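Local coordinates for protein soluble epoxide hydrolase (Bacillus megaterium, PDB 4INZ) that is a soluble epoxide hydrolase, a member of the alpha/beta hydrolase fold family, at residues K20-V25 against N29-S34. The protein carries 1 engineered substitution. Residues are numbered along the deposited sequence; the frame is centred on the assembly and turned at random.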
# COMPACT_ATOMS: atom_id res chain seq x y z
N LYS A 20 -8.06 9.49 -16.46
CA LYS A 20 -8.55 9.28 -15.10
C LYS A 20 -10.04 9.05 -15.13
O LYS A 20 -10.80 9.92 -15.58
CB LYS A 20 -8.22 10.48 -14.22
CG LYS A 20 -6.77 10.89 -14.27
CD LYS A 20 -6.43 11.93 -13.22
CE LYS A 20 -5.09 12.56 -13.53
NZ LYS A 20 -4.14 11.51 -14.03
N GLN A 21 -10.47 7.89 -14.66
CA GLN A 21 -11.88 7.53 -14.67
C GLN A 21 -12.27 6.63 -13.50
O GLN A 21 -11.50 6.43 -12.56
CB GLN A 21 -12.28 6.89 -16.00
CG GLN A 21 -11.68 5.52 -16.25
CD GLN A 21 -10.37 5.59 -17.02
OE1 GLN A 21 -10.36 5.43 -18.24
NE2 GLN A 21 -9.27 5.82 -16.31
N TYR A 22 -13.47 6.07 -13.60
CA TYR A 22 -14.08 5.34 -12.49
C TYR A 22 -14.49 3.92 -12.84
O TYR A 22 -14.81 3.61 -13.99
CB TYR A 22 -15.32 6.09 -11.99
CG TYR A 22 -14.99 7.33 -11.20
CD1 TYR A 22 -14.96 7.29 -9.81
CD2 TYR A 22 -14.71 8.53 -11.83
CE1 TYR A 22 -14.66 8.41 -9.08
CE2 TYR A 22 -14.40 9.66 -11.10
CZ TYR A 22 -14.38 9.59 -9.73
OH TYR A 22 -14.08 10.71 -8.99
N ILE A 23 -14.50 3.07 -11.82
CA ILE A 23 -15.02 1.72 -11.95
C ILE A 23 -15.90 1.42 -10.74
O ILE A 23 -15.53 1.67 -9.60
CB ILE A 23 -13.89 0.67 -12.11
CG1 ILE A 23 -14.46 -0.67 -12.56
CG2 ILE A 23 -13.06 0.54 -10.82
CD1 ILE A 23 -13.40 -1.67 -12.98
N ASN A 24 -17.10 0.91 -11.00
CA ASN A 24 -18.02 0.60 -9.92
C ASN A 24 -17.79 -0.82 -9.44
O ASN A 24 -17.96 -1.79 -10.19
CB ASN A 24 -19.48 0.78 -10.38
CG ASN A 24 -20.48 0.53 -9.27
OD1 ASN A 24 -21.08 -0.54 -9.19
ND2 ASN A 24 -20.66 1.52 -8.40
N VAL A 25 -17.39 -0.95 -8.18
CA VAL A 25 -17.14 -2.25 -7.59
C VAL A 25 -17.63 -2.29 -6.16
O VAL A 25 -17.51 -1.31 -5.42
CB VAL A 25 -15.63 -2.60 -7.59
CG1 VAL A 25 -15.06 -2.58 -9.00
CG2 VAL A 25 -14.86 -1.66 -6.68
N ASN A 29 -17.89 3.62 -5.99
CA ASN A 29 -17.21 4.07 -7.19
C ASN A 29 -15.77 4.38 -6.84
O ASN A 29 -15.50 5.28 -6.05
CB ASN A 29 -17.86 5.33 -7.76
CG ASN A 29 -19.24 5.07 -8.35
OD1 ASN A 29 -19.49 4.02 -8.93
ND2 ASN A 29 -20.13 6.04 -8.19
N LEU A 30 -14.83 3.63 -7.43
CA LEU A 30 -13.41 3.88 -7.20
C LEU A 30 -12.79 4.58 -8.40
O LEU A 30 -13.02 4.20 -9.55
CB LEU A 30 -12.67 2.58 -6.93
CG LEU A 30 -13.12 1.76 -5.73
CD1 LEU A 30 -12.20 0.57 -5.56
CD2 LEU A 30 -13.14 2.61 -4.47
N HIS A 31 -11.99 5.61 -8.11
CA HIS A 31 -11.26 6.34 -9.14
C HIS A 31 -9.90 5.70 -9.40
O HIS A 31 -9.28 5.15 -8.49
CB HIS A 31 -11.07 7.79 -8.68
CG HIS A 31 -10.26 8.62 -9.62
ND1 HIS A 31 -8.91 8.86 -9.43
CD2 HIS A 31 -10.61 9.29 -10.74
CE1 HIS A 31 -8.46 9.63 -10.41
NE2 HIS A 31 -9.47 9.92 -11.21
N TYR A 32 -9.42 5.74 -10.64
CA TYR A 32 -8.10 5.17 -10.94
C TYR A 32 -7.43 5.88 -12.10
O TYR A 32 -8.09 6.51 -12.92
CB TYR A 32 -8.19 3.67 -11.24
CG TYR A 32 -8.99 3.30 -12.48
CD1 TYR A 32 -10.34 3.01 -12.38
CD2 TYR A 32 -8.39 3.22 -13.73
CE1 TYR A 32 -11.08 2.66 -13.50
CE2 TYR A 32 -9.13 2.88 -14.86
CZ TYR A 32 -10.48 2.60 -14.73
OH TYR A 32 -11.23 2.25 -15.84
N ILE A 33 -6.10 5.78 -12.15
CA ILE A 33 -5.30 6.25 -13.27
C ILE A 33 -5.00 5.07 -14.16
O ILE A 33 -4.65 4.00 -13.66
CB ILE A 33 -3.93 6.78 -12.82
CG1 ILE A 33 -4.06 7.93 -11.83
CG2 ILE A 33 -3.10 7.21 -14.03
CD1 ILE A 33 -2.71 8.41 -11.35
N SER A 34 -5.11 5.26 -15.47
CA SER A 34 -4.88 4.19 -16.43
C SER A 34 -3.98 4.65 -17.56
O SER A 34 -4.14 5.77 -18.07
CB SER A 34 -6.22 3.70 -16.98
OG SER A 34 -6.05 2.80 -18.06
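Strands K20-V25 and N29-S34 pair as an antiparallel beta hairpin at one margin of the central sheet. Two hydrogen-bonded pairs hold them, Q21 with Y32 and I23 with L30. I23 N to L30 O is 2.9 Å, while Q21 N to Y32 O is longer at 3.3 Å. On the face with K20, Y22 and N24, H31 packs against one face of the Y22 ring. H31 CB sits above the ring, 4.1 Å from its centroid. The imidazole turns its edge to the same ring in a T-shaped pair, planes 65° apart. H31 ND1 is hydrogen-bonded to D71 OD2 and Y22 OH to L77 O, which helps to hold the two rings in place. K20 CB packs 3.3 Å from H31 NE2. This hairpin opens the alpha/beta hydrolase fold, with 20-25 as an outermost strand. On the opposite face, Q21 bends at chi2 (-92°) and lays its amide almost parallel to the Y32 ring, Q21 NE2 3.3 Å from Y32 CE2; its OE1 is hydrogen-bonded to S19 OG. I23 CB meets the same ring at CE1. V25 CG2 touches L30 CD1 at 3.6 Å, and both side chains reach V99 of helix 89-102. Near the turn, N24 ND2 donates to N29 OD1 at 2.8 Å, from above the acceptor's carbonyl plane.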